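Local coordinates for hypothetical protein (Pyrococcus furiosus, PDB 2FZF) that is of unknown function but belongs to the rubrerythrin family of the ferritin clan, and so may bind iron within a helical bundle, at residues E37-L42 against L93-A97; A43-K47 against V96-L100; I106-R111 against Y158-L162; A113-E118 against H150-R155. All blocks are in the same frame, centred on the assembly; numbering follows the deposited sequence.

Contact 1: E37-L42 against L93-A97; sequences EFYKSL and LQPVA
Phe38 is held between Leu93, Gln94 and Val96, the three residues of the loop that meet its ring. Leu93 covers one face: its CD2 sits over the ring centre in a CH-pi contact, 4.0 Å from the centroid and 7° off the ring normal, and Leu93 CB lies over the same ring nearer CG. The backbone O of Gln94 approaches in the ring plane, 3.2 Å from Phe38 CD2, so the polar atom meets the C-H rim and not the pi cloud. Val96 sends CG2 obliquely to Phe38 CE2 at 3.7 Å, and Val96 CB rests against Ser41 CB at 3.8 Å. With CG anti to the backbone N (chi1 163°), the ring is placed where Leu93 covers one face and Gln94 O meets its edge.

Pro95 occupies the more open side. Its CD lies 3.7 Å from Glu37 OE1, the two side chains running side by side in the same direction, while its CB faces Ser41 OG. That hydroxyl is turned back on its own helix, where OG donates to Glu37 O at 2.9 Å almost straight along the C=O axis (176°); this bond probably holds the hydroxyl in the rotamer that sets it beside Pro95 CB.

Further in, Phe38 also packs on Leu109 and Ala113 of helix 103-129, and Leu42 reaches Ile55 of helix 51-61. The extended loop 93-97, which joins helix 63-76 to helix 103-129, thus lies on the outer side of helix 21-44 and closes over the seam between that helix and helix 103-129.

Contact 2: A43-K47 against V96-L100; sequences AEKIK and VAREL
Lys45, the residue that reaches furthest into the 96-100 loop, is also the first after helix 21-44 to leave helical backbone angles, and its CA comes within 6.7 Å of Glu99 CA as the irregular chain passes by. Its side chain runs straight out from the helix end and bends only at the last torsion (chi4 -67°), which turns the ammonium group onto the loop backbone. There NZ donates to Ala97 O at 2.8 Å. The bond does not follow a lone pair: the nitrogen stands above the carbonyl plane, 60° out of it, with a C=O...N angle of 115°. Glu99 OE2 is 6.1 Å from Lys45 NZ, too far for a salt bridge, though its opposite charge may add a little attraction through space.

The loop belongs to the long connection from helix 63-76 to helix 103-129, which travels along the outside of the helical bundle. In this way it spans the bundle between its second and third arms, a connection of the kind found in ferritin-like folds. Here it passes the C-terminal end of helix 21-44 before leading into helix 103-129.

The aliphatic part of Lys45 serves as a greasy stem. Its CD lies 4.2 Å from Val96 CG1, and its CB rests 3.9 Å from Leu100 CD1. The same leucine methyl also meets Ile46 CD1 at 4.2 Å, although the CB of Ile46 leaves the backbone away from the loop. Leu100 and Ile46 both continue onto Ile106 of helix 103-129.

Contact 3: I106-R111 against Y158-L162; sequences IIDLIR and YELLL
Two antiparallel arms of the helical bundle, helix 103-129 and helix 134-164, meet here through Ile107, Ile110 and Arg111 on one side and Tyr158 and Leu161 on the other. The short segments run 160° apart in direction with their axes 10.2 Å from each other. Ile107 uses both branches: CG2 comes to the edge of the Tyr158 ring, close to its plane and 3.3 Å from CE1, while CD1 reaches Leu161 CB at 3.4 Å. Ile110 lays CG2 against Tyr158 CB (4.1 Å) and CG1 against Leu161 CD1 (4.2 Å).

Arg111 passes the phenol with its aliphatic part, CG standing 4.2 Å from the ring centroid and 30° off the normal, an off-centre CH-pi contact. A bend at chi3 (53°) then returns the guanidinium to its own helix, where NH2 makes a salt bridge to Asp108 OD2 at 2.9 Å; Gln104 holds that same oxygen. Replacing Tyr158 by an alanine would probably open a gap beside Ile107 CG2 and leave the Arg111 methylenes without the ring they pass beside. Such interlocking of branched aliphatic and aromatic side chains is the usual core packing of an antiparallel four-helix bundle.

Contact 4: A113-E118 against H150-R155; sequences AMKAEE and HYYTLR
This is a close antiparallel helix-helix contact near the middle of the bundle, joining helix 103-129 to helix 134-164 through Met114, Glu117, Tyr151 and Leu154. The segment axes come within 8.5 Å at 161°, and the CA atoms of Met114 and Tyr151 are only 4.9 Å apart. Tyr151 turns its ring edge to the Met114 backbone, whose O lies near the ring plane. The methionine starts out between its backbone N and carbonyl carbon (chi1 48°), a course that takes CE to Tyr151 CE1 at 3.4 Å and SD to Arg155 CB at 3.8 Å. Leu154 CD1 fits between Ala113 CB (3.6 Å) and Glu117 CG (3.7 Å).

Arg155 NH1 donates to Tyr151 OH at 2.9 Å, tilted 20° from the guanidinium plane, while its NH2 forms a salt bridge with Asp145 of the second subunit. With a leucine in place of Tyr151, Arg155 NH1 would probably lose its acceptor and the guanidinium would be freer to turn at the subunit interface.

Toward the interior Glu117 folds at chi2 so that OE2 comes up against His150 CB, oblique to the imidazole, its carboxylate lying close to those of Glu62 and Glu147. Such a gathering of glutamates and a histidine between bundle helices resembles the carboxylate-rich metal sites of rubrerythrins and other ferritin-like proteins.

Overall arrangement
Contacts 3 and 4, about 11 Å apart between centres, both join helix 103-129 to helix 134-164 and touch the second subunit; contact 3 is buried, while contacts 1, 2 and 4 are partly buried. Contact 3, toward one end, is mainly hydrophobic, whereas contact 4, nearer the chain's centre, mixes apolar packing with buried acidic and histidine side chains. Contacts 1 and 2 instead lay one long loop on helix 21-44 and its end, sharing Val96. Contact 1 is built on an aromatic ring, contact 2 on a lysine bonded to a loop carbonyl at a more outlying place. Leu109 bridges the two pairs, touching Phe38 and Val96, and Tyr39 reaches Glu117 and Leu154 of contact 4.

Contact 1: E37-L42 against L93-A97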
# COMPACT_ATOMS: atom_id res chain seq x y z
N GLU A 37 -7.69 5.05 16.02
CA GLU A 37 -9.05 5.38 16.40
C GLU A 37 -9.74 6.24 15.36
O GLU A 37 -10.96 6.38 15.35
CB GLU A 37 -9.07 6.04 17.78
CG GLU A 37 -8.41 7.38 17.83
CD GLU A 37 -8.49 8.02 19.22
OE1 GLU A 37 -8.47 9.27 19.29
OE2 GLU A 37 -8.57 7.27 20.23
N PHE A 38 -8.93 6.80 14.46
CA PHE A 38 -9.46 7.63 13.38
C PHE A 38 -10.05 6.72 12.32
O PHE A 38 -11.16 6.95 11.84
CB PHE A 38 -8.35 8.50 12.77
CG PHE A 38 -8.71 9.06 11.44
CD1 PHE A 38 -8.16 8.53 10.28
CD2 PHE A 38 -9.66 10.05 11.33
CE1 PHE A 38 -8.57 8.97 9.02
CE2 PHE A 38 -10.07 10.50 10.08
CZ PHE A 38 -9.52 9.96 8.93
N TYR A 39 -9.31 5.69 11.95
CA TYR A 39 -9.79 4.77 10.94
C TYR A 39 -10.96 3.95 11.47
O TYR A 39 -11.92 3.66 10.75
CB TYR A 39 -8.64 3.86 10.50
CG TYR A 39 -7.60 4.59 9.69
CD1 TYR A 39 -6.24 4.50 10.01
CD2 TYR A 39 -7.96 5.32 8.55
CE1 TYR A 39 -5.27 5.11 9.22
CE2 TYR A 39 -7.01 5.93 7.75
CZ TYR A 39 -5.67 5.82 8.08
OH TYR A 39 -4.75 6.40 7.24
N LYS A 40 -10.89 3.60 12.75
CA LYS A 40 -11.97 2.83 13.36
C LYS A 40 -13.31 3.53 13.21
O LYS A 40 -14.33 2.88 13.01
CB LYS A 40 -11.69 2.60 14.85
CG LYS A 40 -11.14 1.23 15.16
CD LYS A 40 -12.16 0.13 14.84
CE LYS A 40 -13.45 0.30 15.66
NZ LYS A 40 -14.47 -0.78 15.38
N SER A 41 -13.30 4.86 13.29
CA SER A 41 -14.53 5.64 13.18
C SER A 41 -14.89 5.89 11.74
O SER A 41 -16.06 6.03 11.39
CB SER A 41 -14.36 6.99 13.86
OG SER A 41 -13.82 6.81 15.15
N LEU A 42 -13.86 5.98 10.91
CA LEU A 42 -14.06 6.22 9.49
C LEU A 42 -14.81 5.01 8.95
O LEU A 42 -15.89 5.15 8.39
CB LEU A 42 -12.71 6.35 8.78
CG LEU A 42 -12.40 7.49 7.78
CD1 LEU A 42 -11.37 6.96 6.80
CD2 LEU A 42 -13.65 7.97 7.04
N LEU A 93 -5.13 13.60 13.21
CA LEU A 93 -6.44 13.02 12.90
C LEU A 93 -7.30 12.81 14.14
O LEU A 93 -6.90 12.14 15.09
CB LEU A 93 -6.25 11.68 12.18
CG LEU A 93 -5.53 11.70 10.83
CD1 LEU A 93 -5.25 10.28 10.37
CD2 LEU A 93 -6.40 12.44 9.82
N GLN A 94 -8.49 13.41 14.13
CA GLN A 94 -9.41 13.27 15.25
C GLN A 94 -10.42 12.18 14.88
O GLN A 94 -10.69 11.97 13.70
CB GLN A 94 -10.14 14.60 15.52
CG GLN A 94 -9.67 15.35 16.78
CD GLN A 94 -8.16 15.54 16.84
OE1 GLN A 94 -7.54 16.02 15.90
NE2 GLN A 94 -7.57 15.17 17.98
N PRO A 95 -10.95 11.46 15.89
CA PRO A 95 -11.92 10.39 15.60
C PRO A 95 -13.21 10.94 14.97
O PRO A 95 -13.73 11.97 15.39
CB PRO A 95 -12.14 9.74 16.97
CG PRO A 95 -11.82 10.84 17.93
CD PRO A 95 -10.64 11.52 17.32
N VAL A 96 -13.71 10.26 13.94
CA VAL A 96 -14.92 10.70 13.25
C VAL A 96 -16.16 10.25 13.99
O VAL A 96 -16.45 9.05 14.06
CB VAL A 96 -14.99 10.16 11.81
CG1 VAL A 96 -15.95 11.00 10.98
CG2 VAL A 96 -13.60 10.13 11.20
N ALA A 97 -16.90 11.20 14.54
CA ALA A 97 -18.11 10.89 15.29
C ALA A 97 -19.41 11.28 14.57
O ALA A 97 -20.46 10.70 14.81
CB ALA A 97 -18.05 11.53 16.67

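Contact 2: A43-K47 against V96-L100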
# COMPACT_ATOMS: atom_id res chain seq x y z
N ALA A 43 -14.24 3.82 9.12
CA ALA A 43 -14.89 2.62 8.60
C ALA A 43 -16.30 2.52 9.15
O ALA A 43 -17.24 2.29 8.41
CB ALA A 43 -14.09 1.38 8.98
N GLU A 44 -16.41 2.72 10.46
CA GLU A 44 -17.67 2.67 11.19
C GLU A 44 -18.76 3.43 10.45
O GLU A 44 -19.92 3.02 10.41
CB GLU A 44 -17.48 3.28 12.58
CG GLU A 44 -17.89 2.40 13.74
CD GLU A 44 -16.76 1.54 14.28
OE1 GLU A 44 -16.16 0.77 13.49
OE2 GLU A 44 -16.47 1.65 15.49
N LYS A 45 -18.37 4.55 9.88
CA LYS A 45 -19.29 5.40 9.16
C LYS A 45 -18.89 5.40 7.70
O LYS A 45 -17.96 6.11 7.32
CB LYS A 45 -19.20 6.81 9.74
CG LYS A 45 -19.31 6.85 11.27
CD LYS A 45 -19.05 8.24 11.82
CE LYS A 45 -19.21 8.31 13.33
NZ LYS A 45 -20.62 8.12 13.80
N ILE A 46 -19.55 4.60 6.87
CA ILE A 46 -19.19 4.57 5.46
C ILE A 46 -20.35 4.08 4.59
O ILE A 46 -20.68 4.71 3.58
CB ILE A 46 -17.94 3.69 5.20
CG1 ILE A 46 -16.66 4.44 5.59
CG2 ILE A 46 -17.85 3.31 3.74
CD1 ILE A 46 -16.35 5.66 4.75
N LYS A 47 -20.96 2.98 4.99
CA LYS A 47 -22.09 2.45 4.22
C LYS A 47 -21.67 2.11 2.80
O LYS A 47 -22.50 2.07 1.90
CB LYS A 47 -23.24 3.46 4.19
CG LYS A 47 -24.06 3.54 5.48
CD LYS A 47 -23.28 4.19 6.62
CE LYS A 47 -23.16 3.28 7.87
NZ LYS A 47 -22.38 2.01 7.72
N VAL A 96 -13.71 10.26 13.94
CA VAL A 96 -14.92 10.70 13.25
C VAL A 96 -16.16 10.25 13.99
O VAL A 96 -16.45 9.05 14.06
CB VAL A 96 -14.99 10.16 11.81
CG1 VAL A 96 -15.95 11.00 10.98
CG2 VAL A 96 -13.60 10.13 11.20
N ALA A 97 -16.90 11.20 14.54
CA ALA A 97 -18.11 10.89 15.29
C ALA A 97 -19.41 11.28 14.57
O ALA A 97 -20.46 10.70 14.81
CB ALA A 97 -18.05 11.53 16.67
N ARG A 98 -19.32 12.27 13.67
CA ARG A 98 -20.47 12.75 12.91
C ARG A 98 -20.91 11.80 11.80
O ARG A 98 -20.22 10.83 11.48
CB ARG A 98 -20.17 14.13 12.29
CG ARG A 98 -18.91 14.20 11.42
CD ARG A 98 -18.73 15.61 10.86
NE ARG A 98 -17.33 15.98 10.58
CZ ARG A 98 -16.72 15.88 9.40
NH1 ARG A 98 -15.45 16.26 9.29
NH2 ARG A 98 -17.37 15.42 8.34
N GLU A 99 -22.06 12.07 11.20
CA GLU A 99 -22.56 11.22 10.12
C GLU A 99 -22.18 11.82 8.77
O GLU A 99 -22.32 13.02 8.54
CB GLU A 99 -24.08 11.06 10.24
CG GLU A 99 -24.53 10.61 11.64
CD GLU A 99 -26.04 10.36 11.74
OE1 GLU A 99 -26.82 11.26 11.35
OE2 GLU A 99 -26.44 9.27 12.23
N LEU A 100 -21.66 10.97 7.89
CA LEU A 100 -21.25 11.38 6.55
C LEU A 100 -22.49 11.46 5.68
O LEU A 100 -23.13 10.45 5.39
CB LEU A 100 -20.26 10.36 5.99
CG LEU A 100 -19.06 10.21 6.93
CD1 LEU A 100 -18.31 8.94 6.60
CD2 LEU A 100 -18.14 11.43 6.82

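Contact 3: I106-R111 against Y158-L162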
# COMPACT_ATOMS: atom_id res chain seq x y z
N ILE A 106 -16.62 12.20 2.61
CA ILE A 106 -15.78 11.01 2.57
C ILE A 106 -14.49 11.42 1.87
O ILE A 106 -13.41 10.97 2.23
CB ILE A 106 -16.41 9.83 1.72
CG1 ILE A 106 -17.90 9.66 2.03
CG2 ILE A 106 -15.69 8.51 2.04
CD1 ILE A 106 -18.18 9.34 3.45
N ILE A 107 -14.60 12.28 0.85
CA ILE A 107 -13.44 12.75 0.11
C ILE A 107 -12.44 13.47 1.01
O ILE A 107 -11.25 13.16 1.00
CB ILE A 107 -13.84 13.73 -1.01
CG1 ILE A 107 -14.83 13.06 -1.97
CG2 ILE A 107 -12.58 14.19 -1.77
CD1 ILE A 107 -14.28 11.84 -2.70
N ASP A 108 -12.94 14.43 1.76
CA ASP A 108 -12.12 15.22 2.67
C ASP A 108 -11.34 14.31 3.62
O ASP A 108 -10.11 14.36 3.66
CB ASP A 108 -13.01 16.17 3.48
CG ASP A 108 -13.62 17.30 2.62
OD1 ASP A 108 -14.49 18.05 3.14
OD2 ASP A 108 -13.23 17.45 1.44
N LEU A 109 -12.06 13.49 4.37
CA LEU A 109 -11.48 12.56 5.34
C LEU A 109 -10.44 11.59 4.74
O LEU A 109 -9.47 11.23 5.41
CB LEU A 109 -12.59 11.76 6.03
CG LEU A 109 -13.23 12.22 7.36
CD1 LEU A 109 -12.11 12.58 8.30
CD2 LEU A 109 -14.15 13.39 7.17
N ILE A 110 -10.64 11.15 3.50
CA ILE A 110 -9.66 10.25 2.89
C ILE A 110 -8.45 11.09 2.46
O ILE A 110 -7.32 10.64 2.54
CB ILE A 110 -10.20 9.49 1.64
CG1 ILE A 110 -11.37 8.56 2.00
CG2 ILE A 110 -9.09 8.65 1.03
CD1 ILE A 110 -11.01 7.40 2.90
N ARG A 111 -8.70 12.32 2.02
CA ARG A 111 -7.62 13.20 1.57
C ARG A 111 -6.67 13.52 2.72
O ARG A 111 -5.46 13.50 2.54
CB ARG A 111 -8.22 14.48 0.99
CG ARG A 111 -7.38 15.13 -0.11
CD ARG A 111 -8.07 16.34 -0.68
NE ARG A 111 -8.44 17.26 0.39
CZ ARG A 111 -9.70 17.57 0.70
NH1 ARG A 111 -9.95 18.41 1.70
NH2 ARG A 111 -10.71 17.06 0.01
N TYR A 158 -9.10 7.58 -3.06
CA TYR A 158 -9.39 8.98 -3.35
C TYR A 158 -9.54 9.21 -4.86
O TYR A 158 -10.40 9.97 -5.31
CB TYR A 158 -8.24 9.83 -2.82
CG TYR A 158 -8.39 11.29 -3.11
CD1 TYR A 158 -9.40 12.04 -2.51
CD2 TYR A 158 -7.50 11.94 -3.96
CE1 TYR A 158 -9.52 13.38 -2.74
CE2 TYR A 158 -7.62 13.29 -4.20
CZ TYR A 158 -8.63 14.00 -3.58
OH TYR A 158 -8.71 15.35 -3.76
N GLU A 159 -8.68 8.54 -5.62
CA GLU A 159 -8.65 8.62 -7.08
C GLU A 159 -9.97 8.11 -7.69
O GLU A 159 -10.55 8.75 -8.56
CB GLU A 159 -7.46 7.79 -7.60
CG GLU A 159 -6.87 8.22 -8.94
CD GLU A 159 -6.27 9.62 -8.92
OE1 GLU A 159 -7.05 10.60 -8.96
OE2 GLU A 159 -5.04 9.75 -8.85
N LEU A 160 -10.42 6.94 -7.23
CA LEU A 160 -11.65 6.33 -7.71
C LEU A 160 -12.91 6.98 -7.13
O LEU A 160 -14.00 6.81 -7.66
CB LEU A 160 -11.64 4.83 -7.40
CG LEU A 160 -11.75 3.88 -8.59
CD1 LEU A 160 -10.93 4.38 -9.78
CD2 LEU A 160 -11.29 2.49 -8.17
N LEU A 161 -12.75 7.71 -6.04
CA LEU A 161 -13.89 8.38 -5.43
C LEU A 161 -14.22 9.66 -6.18
O LEU A 161 -15.26 10.27 -5.96
CB LEU A 161 -13.59 8.72 -3.97
CG LEU A 161 -13.85 7.60 -2.98
CD1 LEU A 161 -13.43 8.04 -1.59
CD2 LEU A 161 -15.35 7.24 -3.01
N LEU A 162 -13.32 10.06 -7.07
CA LEU A 162 -13.50 11.28 -7.86
C LEU A 162 -14.46 11.05 -9.03
O LEU A 162 -15.13 11.98 -9.49
CB LEU A 162 -12.15 11.75 -8.39
CG LEU A 162 -11.18 12.27 -7.33
CD1 LEU A 162 -9.78 12.24 -7.90
CD2 LEU A 162 -11.58 13.67 -6.87

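Contact 4: A113-E118 against H150-R155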
# COMPACT_ATOMS: atom_id res chain seq x y z
N ALA A 113 -6.31 11.71 5.41
CA ALA A 113 -5.70 10.47 5.85
C ALA A 113 -4.43 10.19 5.08
O ALA A 113 -3.41 9.81 5.66
CB ALA A 113 -6.67 9.32 5.70
N MET A 114 -4.47 10.37 3.76
CA MET A 114 -3.26 10.10 2.99
C MET A 114 -2.23 11.16 3.30
O MET A 114 -1.03 10.91 3.19
CB MET A 114 -3.55 10.03 1.47
CG MET A 114 -4.39 11.16 0.86
SD MET A 114 -4.48 11.06 -0.99
CE MET A 114 -2.96 11.92 -1.41
N LYS A 115 -2.70 12.33 3.70
CA LYS A 115 -1.80 13.42 4.05
C LYS A 115 -1.07 13.01 5.31
O LYS A 115 0.16 13.12 5.41
CB LYS A 115 -2.61 14.69 4.31
CG LYS A 115 -1.76 15.92 4.47
CD LYS A 115 -1.16 16.33 3.13
CE LYS A 115 -0.15 17.45 3.28
NZ LYS A 115 0.66 17.57 2.05
N ALA A 116 -1.83 12.53 6.28
CA ALA A 116 -1.25 12.08 7.53
C ALA A 116 -0.30 10.90 7.28
O ALA A 116 0.72 10.78 7.94
CB ALA A 116 -2.34 11.68 8.50
N GLU A 117 -0.63 10.02 6.33
CA GLU A 117 0.23 8.89 6.06
C GLU A 117 1.49 9.38 5.34
O GLU A 117 2.58 8.81 5.47
CB GLU A 117 -0.49 7.84 5.20
CG GLU A 117 -1.78 7.28 5.81
CD GLU A 117 -1.55 6.40 7.03
OE1 GLU A 117 -1.36 6.94 8.14
OE2 GLU A 117 -1.54 5.17 6.88
N GLU A 118 1.33 10.47 4.59
CA GLU A 118 2.42 11.08 3.86
C GLU A 118 3.43 11.57 4.87
O GLU A 118 4.60 11.18 4.84
CB GLU A 118 1.90 12.25 3.03
CG GLU A 118 2.96 12.97 2.22
CD GLU A 118 2.40 14.19 1.48
OE1 GLU A 118 1.90 15.12 2.15
OE2 GLU A 118 2.46 14.20 0.23
N HIS A 150 0.36 2.60 2.74
CA HIS A 150 -0.99 3.00 3.12
C HIS A 150 -1.34 4.30 2.38
O HIS A 150 -2.49 4.53 2.02
CB HIS A 150 -1.09 3.19 4.63
CG HIS A 150 -0.84 1.94 5.42
ND1 HIS A 150 -1.31 0.70 5.04
CD2 HIS A 150 -0.18 1.74 6.59
CE1 HIS A 150 -0.96 -0.21 5.93
NE2 HIS A 150 -0.27 0.40 6.89
N TYR A 151 -0.32 5.13 2.15
CA TYR A 151 -0.49 6.39 1.45
C TYR A 151 -0.97 6.16 0.01
O TYR A 151 -1.91 6.81 -0.45
CB TYR A 151 0.83 7.17 1.41
CG TYR A 151 0.82 8.33 0.44
CD1 TYR A 151 0.01 9.45 0.68
CD2 TYR A 151 1.56 8.29 -0.74
CE1 TYR A 151 -0.05 10.51 -0.25
CE2 TYR A 151 1.50 9.34 -1.67
CZ TYR A 151 0.69 10.44 -1.41
OH TYR A 151 0.63 11.47 -2.32
N TYR A 152 -0.33 5.23 -0.69
CA TYR A 152 -0.72 4.95 -2.07
C TYR A 152 -2.09 4.27 -2.13
O TYR A 152 -2.92 4.60 -2.99
CB TYR A 152 0.35 4.10 -2.77
CG TYR A 152 1.56 4.91 -3.21
CD1 TYR A 152 1.43 5.94 -4.15
CD2 TYR A 152 2.83 4.67 -2.68
CE1 TYR A 152 2.53 6.71 -4.54
CE2 TYR A 152 3.94 5.43 -3.07
CZ TYR A 152 3.78 6.45 -4.00
OH TYR A 152 4.86 7.19 -4.39
N THR A 153 -2.34 3.35 -1.21
CA THR A 153 -3.63 2.67 -1.19
C THR A 153 -4.70 3.75 -0.99
O THR A 153 -5.71 3.76 -1.70
CB THR A 153 -3.72 1.65 -0.02
OG1 THR A 153 -2.66 0.70 -0.14
CG2 THR A 153 -5.05 0.91 -0.05
N LEU A 154 -4.48 4.66 -0.05
CA LEU A 154 -5.46 5.71 0.20
C LEU A 154 -5.74 6.65 -0.98
O LEU A 154 -6.88 7.09 -1.18
CB LEU A 154 -5.03 6.53 1.42
CG LEU A 154 -5.48 5.97 2.76
CD1 LEU A 154 -4.83 6.76 3.87
CD2 LEU A 154 -7.01 6.03 2.87
N ARG A 155 -4.70 6.95 -1.75
CA ARG A 155 -4.83 7.83 -2.92
C ARG A 155 -5.59 7.10 -4.03
O ARG A 155 -6.32 7.72 -4.82
CB ARG A 155 -3.44 8.27 -3.42
CG ARG A 155 -3.44 9.40 -4.47
CD ARG A 155 -2.24 9.29 -5.42
NE ARG A 155 -1.05 9.98 -4.96
CZ ARG A 155 0.17 9.81 -5.46
NH1 ARG A 155 1.20 10.49 -4.97
NH2 ARG A 155 0.39 8.93 -6.43